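Side-chain contacts in uncharacterized protein (Aeromonas hydrophila J-1, PDB 6R1J), which is the soluble AhlC component of AHL, a tripartite alpha-pore-forming toxin, and probably takes part in building its membrane pore: residues Q53-F58 with T97-T102; D86-E91 with G230-V235; Q90-I95 with N223-L228. The protein carries 3 engineered substitutions. All blocks are in the same frame, centred on the assembly; numbering follows the deposited sequence. Where two conformers were deposited one is given.

How the interactions relate
All three contacts lie in the same part of the helical bundle, and helix 78-157 takes part in each. Interactions 2 and 3 join it to helix 163-236 and share Gln90 and Glu91, while interaction 1 joins it to helix 28-70. Interaction 3 is the core of the set: every touching residue is buried and aliphatic. The other two are mixed, each pairing a buried contact with a glutamine amide nearer the surface, laid face-on against a leucine methyl in interaction 1 and end-on against an alanine in interaction 2. Interactions 1 and 3 interlock closely, with Phe58 against Ile92 and Val55 against Ile95.

Interaction 1. Residues Q53-F58 with T97-T102; sequences QQVLAF and TLTAQT
The Gln54 amide presents one of its faces to Leu98, whose CD2 methyl stands over the plane and leans toward the nitrogen, 3.3 Å from Gln54 NE2. The same methyl lies 3.7 Å from Gln54 CD and 3.9 Å from Gln54 OE1, so it sits above the amide in van der Waals contact, nearest the nitrogen. The Phe58 ring has the Val55 carbonyl oxygen at its edge, in plane. Gln54 reaches across because its chain is extended beyond CG, and it meets Leu98 at about a right angle. Leu98 leaves its helix with CG opposite the backbone N (chi1 -174°), which carries the isobutyl group out toward Gln54. Deeper in, Val55 CG2 rests 4.1 Å from Thr99 OG1. That hydroxyl is already engaged in its own helix, bonded to the Ile95 carbonyl, so toward the valine it offers only van der Waals contact. One turn on, Thr102 OG1 donates to Leu98 O at 2.6 Å, and the same oxygen takes Thr102 N from the opposite face of its plane. The contact ties helix 28-70 to the antiparallel helix 78-157. Helix 163-236 closes the buried side, where Thr99 packs on Val218, Val221 and Ile225 and Phe58 reaches Leu228.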
# COMPACT_ATOMS: atom_id res chain seq x y z
N GLN A 53 -8.87 -12.80 -33.56
CA GLN A 53 -9.81 -13.18 -34.65
C GLN A 53 -9.10 -14.13 -35.63
O GLN A 53 -9.72 -15.15 -35.99
CB GLN A 53 -10.38 -11.92 -35.32
CG GLN A 53 -11.43 -11.25 -34.45
CD GLN A 53 -11.80 -9.83 -34.82
OE1 GLN A 53 -11.22 -9.19 -35.70
NE2 GLN A 53 -12.80 -9.31 -34.12
N GLN A 54 -7.84 -13.86 -36.00
CA GLN A 54 -7.10 -14.66 -37.01
C GLN A 54 -6.72 -16.03 -36.42
O GLN A 54 -6.80 -17.05 -37.15
CB GLN A 54 -5.89 -13.89 -37.54
CG GLN A 54 -6.30 -12.72 -38.42
CD GLN A 54 -5.15 -12.00 -39.06
OE1 GLN A 54 -5.16 -10.79 -39.23
NE2 GLN A 54 -4.12 -12.74 -39.39
N VAL A 55 -6.33 -16.08 -35.16
CA VAL A 55 -6.00 -17.37 -34.49
C VAL A 55 -7.26 -18.25 -34.45
O VAL A 55 -7.14 -19.41 -34.73
CB VAL A 55 -5.43 -17.14 -33.09
CG1 VAL A 55 -5.40 -18.41 -32.27
CG2 VAL A 55 -4.06 -16.50 -33.19
N LEU A 56 -8.42 -17.69 -34.10
CA LEU A 56 -9.68 -18.47 -33.98
C LEU A 56 -10.13 -18.97 -35.37
O LEU A 56 -10.50 -20.15 -35.46
CB LEU A 56 -10.73 -17.58 -33.33
CG LEU A 56 -10.48 -17.27 -31.86
CD1 LEU A 56 -11.53 -16.31 -31.33
CD2 LEU A 56 -10.44 -18.54 -31.02
N ALA A 57 -10.04 -18.13 -36.40
CA ALA A 57 -10.39 -18.44 -37.80
C ALA A 57 -9.50 -19.58 -38.27
O ALA A 57 -10.01 -20.60 -38.73
CB ALA A 57 -10.26 -17.22 -38.68
N PHE A 58 -8.20 -19.45 -38.03
CA PHE A 58 -7.20 -20.48 -38.36
C PHE A 58 -7.55 -21.78 -37.63
O PHE A 58 -7.51 -22.87 -38.28
CB PHE A 58 -5.80 -20.01 -37.97
CG PHE A 58 -4.80 -21.11 -37.78
CD1 PHE A 58 -4.14 -21.67 -38.85
CD2 PHE A 58 -4.57 -21.62 -36.51
CE1 PHE A 58 -3.24 -22.71 -38.66
CE2 PHE A 58 -3.68 -22.67 -36.34
CZ PHE A 58 -3.02 -23.21 -37.41
N THR A 97 3.70 -16.09 -36.94
CA THR A 97 4.47 -14.83 -37.16
C THR A 97 3.73 -13.67 -36.51
O THR A 97 4.39 -12.96 -35.71
CB THR A 97 4.83 -14.64 -38.65
OG1 THR A 97 5.76 -15.68 -38.91
CG2 THR A 97 5.46 -13.30 -38.95
N LEU A 98 2.43 -13.51 -36.79
CA LEU A 98 1.60 -12.41 -36.26
C LEU A 98 1.56 -12.49 -34.72
O LEU A 98 1.58 -11.43 -34.03
CB LEU A 98 0.20 -12.51 -36.86
CG LEU A 98 -0.74 -11.35 -36.51
CD1 LEU A 98 -0.26 -10.03 -37.11
CD2 LEU A 98 -2.16 -11.63 -36.96
N THR A 99 1.53 -13.70 -34.18
CA THR A 99 1.52 -13.90 -32.72
C THR A 99 2.87 -13.43 -32.14
O THR A 99 2.85 -12.64 -31.18
CB THR A 99 1.21 -15.36 -32.38
OG1 THR A 99 -0.02 -15.71 -33.02
CG2 THR A 99 1.10 -15.55 -30.88
N ALA A 100 3.99 -13.90 -32.68
CA ALA A 100 5.36 -13.50 -32.25
C ALA A 100 5.50 -11.96 -32.32
O ALA A 100 6.04 -11.34 -31.37
CB ALA A 100 6.40 -14.22 -33.10
N GLN A 101 5.03 -11.35 -33.40
CA GLN A 101 5.06 -9.87 -33.60
C GLN A 101 4.23 -9.18 -32.54
O GLN A 101 4.68 -8.14 -31.97
CB GLN A 101 4.51 -9.52 -34.98
CG GLN A 101 5.46 -9.98 -36.08
CD GLN A 101 4.96 -9.70 -37.47
OE1 GLN A 101 3.78 -9.41 -37.71
NE2 GLN A 101 5.89 -9.78 -38.41
N THR A 102 3.03 -9.70 -32.28
CA THR A 102 2.14 -9.14 -31.27
C THR A 102 2.82 -9.24 -29.91
O THR A 102 2.73 -8.27 -29.14
CB THR A 102 0.78 -9.84 -31.25
OG1 THR A 102 0.24 -9.77 -32.57
CG2 THR A 102 -0.17 -9.20 -30.26

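Interaction 2. Residues D86-E91 with G230-V235; sequences DLVQQE and GDIANV
Apolar packing carries the buried half of this contact: the CG1 methyl of Val88 sits against the branched side chain of Ile232. It lies 4.0 Å from Ile232 CG1, with Ile232 CG2 at the same distance and Ile232 CD1 barely farther, so one valine methyl touches three carbons of the isoleucine. The two side chains cross at about a right angle. In Val88 the CG1 branch is trans to the backbone N (chi1 172°), which leaves it as the methyl that meets Ile232.

Contact between an amide and aliphatic carbon makes up the more exposed half. Gln89 stretches its extended chain along the flank of the pair, its CG passing 4.2 Å from Ile232 CG2. Its nitrogen end then runs to Ala233, with Gln89 NE2 3.8 Å from Ala233 CB; the methyl lies close to the amide plane, beyond the nitrogen and not over a face. No hydrogen bond links the two segments.

Salt bridges involve neither touching pair: Glu91 is joined to Arg61 of helix 28-70, and Asp231 to Lys152 of a second subunit.

The two helix segments run antiparallel at 155°, with axes 10.1 Å apart. Helix 28-70 adds Leu62 against Val88, Val85 of helix 78-157 also packs on Ile232, and helix 244-264 covers Asp231 and Val235.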
# COMPACT_ATOMS: atom_id res chain seq x y z
N ASP A 86 2.17 -30.06 -45.79
CA ASP A 86 2.71 -28.86 -46.48
C ASP A 86 1.68 -27.74 -46.38
O ASP A 86 2.07 -26.62 -46.07
CB ASP A 86 3.00 -29.06 -47.97
CG ASP A 86 4.26 -29.85 -48.30
OD1 ASP A 86 5.02 -30.15 -47.36
OD2 ASP A 86 4.46 -30.13 -49.52
N LEU A 87 0.42 -28.01 -46.73
CA LEU A 87 -0.63 -26.97 -46.70
C LEU A 87 -0.78 -26.39 -45.26
O LEU A 87 -0.89 -25.15 -45.11
CB LEU A 87 -1.93 -27.60 -47.18
CG LEU A 87 -3.14 -26.68 -47.11
CD1 LEU A 87 -3.02 -25.58 -48.15
CD2 LEU A 87 -4.43 -27.47 -47.25
N VAL A 88 -0.80 -27.25 -44.24
CA VAL A 88 -0.99 -26.82 -42.82
C VAL A 88 0.25 -26.00 -42.40
O VAL A 88 0.06 -24.91 -41.86
CB VAL A 88 -1.24 -28.01 -41.87
CG1 VAL A 88 -1.22 -27.59 -40.41
CG2 VAL A 88 -2.54 -28.74 -42.19
N GLN A 89 1.47 -26.49 -42.69
CA GLN A 89 2.74 -25.75 -42.36
C GLN A 89 2.70 -24.35 -42.98
O GLN A 89 3.09 -23.38 -42.28
CB GLN A 89 3.98 -26.55 -42.78
CG GLN A 89 4.32 -27.67 -41.81
CD GLN A 89 5.52 -28.49 -42.22
OE1 GLN A 89 6.02 -28.39 -43.35
NE2 GLN A 89 5.96 -29.36 -41.33
N GLN A 90 2.16 -24.21 -44.19
CA GLN A 90 2.04 -22.91 -44.92
C GLN A 90 1.00 -22.02 -44.27
O GLN A 90 1.11 -20.77 -44.36
CB GLN A 90 1.63 -23.17 -46.37
CG GLN A 90 2.72 -23.86 -47.19
CD GLN A 90 2.24 -24.27 -48.56
OE1 GLN A 90 1.16 -23.87 -49.01
NE2 GLN A 90 3.04 -25.08 -49.23
N GLU A 91 -0.01 -22.62 -43.66
CA GLU A 91 -1.09 -21.86 -43.02
C GLU A 91 -0.70 -21.49 -41.58
O GLU A 91 -1.25 -20.51 -41.09
CB GLU A 91 -2.42 -22.60 -43.18
CG GLU A 91 -2.98 -22.44 -44.57
CD GLU A 91 -4.23 -23.27 -44.85
OE1 GLU A 91 -4.75 -23.90 -43.90
OE2 GLU A 91 -4.66 -23.29 -46.02
N GLY A 230 4.96 -28.90 -34.05
CA GLY A 230 5.76 -30.09 -33.76
C GLY A 230 4.98 -31.37 -34.04
O GLY A 230 5.53 -32.34 -34.60
N ASP A 231 3.71 -31.40 -33.64
CA ASP A 231 2.82 -32.55 -33.95
C ASP A 231 2.73 -32.70 -35.47
O ASP A 231 2.95 -33.81 -35.97
CB ASP A 231 1.45 -32.34 -33.29
CG ASP A 231 1.48 -32.54 -31.79
OD1 ASP A 231 2.32 -33.34 -31.34
OD2 ASP A 231 0.62 -31.96 -31.09
N ILE A 232 2.44 -31.64 -36.20
CA ILE A 232 2.18 -31.67 -37.66
C ILE A 232 3.44 -32.13 -38.40
O ILE A 232 3.28 -32.92 -39.36
CB ILE A 232 1.66 -30.31 -38.15
CG1 ILE A 232 0.25 -30.03 -37.65
CG2 ILE A 232 1.71 -30.21 -39.66
CD1 ILE A 232 -0.79 -31.01 -38.19
N ALA A 233 4.63 -31.71 -37.96
CA ALA A 233 5.90 -32.09 -38.60
C ALA A 233 6.20 -33.57 -38.31
O ALA A 233 6.89 -34.17 -39.10
CB ALA A 233 7.02 -31.17 -38.16
N ASN A 234 5.68 -34.14 -37.23
CA ASN A 234 5.87 -35.58 -36.91
C ASN A 234 5.03 -36.48 -37.82
O ASN A 234 5.15 -37.70 -37.70
CB ASN A 234 5.67 -35.85 -35.43
CG ASN A 234 6.88 -35.38 -34.66
OD1 ASN A 234 8.00 -35.51 -35.15
ND2 ASN A 234 6.67 -34.83 -33.48
N VAL A 235 4.21 -35.90 -38.70
CA VAL A 235 3.49 -36.63 -39.78
C VAL A 235 4.40 -36.62 -41.02
O VAL A 235 4.44 -37.64 -41.74
CB VAL A 235 2.13 -35.97 -40.04
CG1 VAL A 235 1.33 -36.69 -41.12
CG2 VAL A 235 1.31 -35.85 -38.76

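Interaction 3. Residues Q90-I95 with N223-L228; sequences QEIAPI and NTISLL. With NA (sodium ion), chain C.
Segments 90-95 and 223-228 run antiparallel, their axes 10.9 Å apart at 161° and Ile92 facing Ile225, in the antiparallel helical bundle that makes up this part of the protein. The first helix is kinked at Pro94, whose ring nitrogen cannot donate to the preceding turn; just beyond it, Ile95 N bonds to Ile92 O.

The interface is wholly aliphatic. Ile92 and Ile225 slide past each other in opposite directions and meet through their CG2 branches, Ile92 CG2 lying 4.0 Å from Ile225 CG2. Both of these methyls stand opposite the backbone N, while the longer CG1 arms are left to other neighbours. For Ile225 the neighbour is Ile95: Ile225 CD1 comes to 4.0 Å from Ile95 CG2, the two side chains crossing at about a right angle. Ile92 CD1 reaches Leu228, 4.3 Å from its CG. Helix 28-70 covers this layer, with Phe58 on Ile92 and Leu62 on Leu228.

On another side of helix 163-236 lies a sodium site completed by Asp264. The Thr224 hydroxyl is hydrogen-bonded to Lys220 O in its own helix. Thr224 OG1 also coordinates the sodium ion, at 2.8 Å.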
# COMPACT_ATOMS: atom_id res chain seq x y z
N GLN A 90 2.16 -24.21 -44.19
CA GLN A 90 2.04 -22.91 -44.92
C GLN A 90 1.00 -22.02 -44.27
O GLN A 90 1.11 -20.77 -44.36
CB GLN A 90 1.63 -23.17 -46.37
CG GLN A 90 2.72 -23.86 -47.19
CD GLN A 90 2.24 -24.27 -48.56
OE1 GLN A 90 1.16 -23.87 -49.01
NE2 GLN A 90 3.04 -25.08 -49.23
N GLU A 91 -0.01 -22.62 -43.66
CA GLU A 91 -1.09 -21.86 -43.02
C GLU A 91 -0.70 -21.49 -41.58
O GLU A 91 -1.25 -20.51 -41.09
CB GLU A 91 -2.42 -22.60 -43.18
CG GLU A 91 -2.98 -22.44 -44.57
CD GLU A 91 -4.23 -23.27 -44.85
OE1 GLU A 91 -4.75 -23.90 -43.90
OE2 GLU A 91 -4.66 -23.29 -46.02
N ILE A 92 0.13 -22.28 -40.91
CA ILE A 92 0.60 -21.94 -39.54
C ILE A 92 1.55 -20.72 -39.62
O ILE A 92 1.39 -19.80 -38.83
CB ILE A 92 1.29 -23.17 -38.93
CG1 ILE A 92 0.26 -24.19 -38.45
CG2 ILE A 92 2.26 -22.81 -37.80
CD1 ILE A 92 0.84 -25.54 -38.22
N ALA A 93 2.47 -20.70 -40.59
CA ALA A 93 3.57 -19.71 -40.72
C ALA A 93 3.07 -18.30 -40.43
O ALA A 93 3.60 -17.67 -39.54
CB ALA A 93 4.25 -19.76 -42.07
N PRO A 94 2.08 -17.75 -41.18
CA PRO A 94 1.60 -16.40 -40.92
C PRO A 94 0.95 -16.17 -39.55
O PRO A 94 0.99 -15.06 -39.07
CB PRO A 94 0.54 -16.16 -42.00
CG PRO A 94 0.15 -17.56 -42.48
CD PRO A 94 1.40 -18.39 -42.31
N ILE A 95 0.35 -17.20 -38.93
CA ILE A 95 -0.35 -17.00 -37.62
C ILE A 95 0.73 -17.00 -36.55
O ILE A 95 0.60 -16.20 -35.62
CB ILE A 95 -1.46 -18.05 -37.35
CG1 ILE A 95 -2.49 -18.10 -38.49
CG2 ILE A 95 -2.18 -17.74 -36.04
CD1 ILE A 95 -3.33 -16.85 -38.63
N ASN A 223 3.05 -20.48 -27.72
CA ASN A 223 3.60 -21.79 -27.26
C ASN A 223 2.72 -22.92 -27.85
O ASN A 223 3.26 -23.92 -28.36
CB ASN A 223 3.69 -21.89 -25.73
CG ASN A 223 4.67 -20.91 -25.10
OD1 ASN A 223 5.60 -20.43 -25.75
ND2 ASN A 223 4.47 -20.59 -23.83
N THR A 224 1.40 -22.80 -27.74
CA THR A 224 0.48 -23.84 -28.30
C THR A 224 0.68 -23.95 -29.82
O THR A 224 0.67 -25.05 -30.32
CB THR A 224 -0.98 -23.50 -28.03
OG1 THR A 224 -1.04 -23.40 -26.60
CG2 THR A 224 -1.98 -24.49 -28.60
N ILE A 225 0.82 -22.83 -30.53
CA ILE A 225 1.05 -22.88 -31.99
C ILE A 225 2.34 -23.65 -32.22
O ILE A 225 2.35 -24.48 -33.15
CB ILE A 225 1.09 -21.50 -32.66
CG1 ILE A 225 -0.27 -20.83 -32.65
CG2 ILE A 225 1.59 -21.61 -34.09
CD1 ILE A 225 -0.22 -19.38 -33.02
N SER A 226 3.36 -23.47 -31.36
CA SER A 226 4.65 -24.18 -31.54
C SER A 226 4.47 -25.68 -31.28
O SER A 226 5.04 -26.52 -32.00
CB SER A 226 5.76 -23.56 -30.69
OG SER A 226 6.95 -24.28 -30.92
N LEU A 227 3.74 -26.07 -30.25
CA LEU A 227 3.49 -27.51 -29.99
C LEU A 227 2.70 -28.09 -31.18
O LEU A 227 3.02 -29.21 -31.62
CB LEU A 227 2.73 -27.65 -28.67
CG LEU A 227 3.44 -27.21 -27.39
CD1 LEU A 227 2.47 -27.32 -26.21
CD2 LEU A 227 4.68 -28.04 -27.15
N LEU A 228 1.74 -27.33 -31.72
CA LEU A 228 0.91 -27.76 -32.88
C LEU A 228 1.83 -28.03 -34.07
O LEU A 228 1.70 -29.12 -34.69
CB LEU A 228 -0.10 -26.67 -33.21
CG LEU A 228 -0.90 -26.85 -34.50
CD1 LEU A 228 -1.72 -28.14 -34.46
CD2 LEU A 228 -1.82 -25.68 -34.72
NA NA C . -3.20 -21.58 -26.28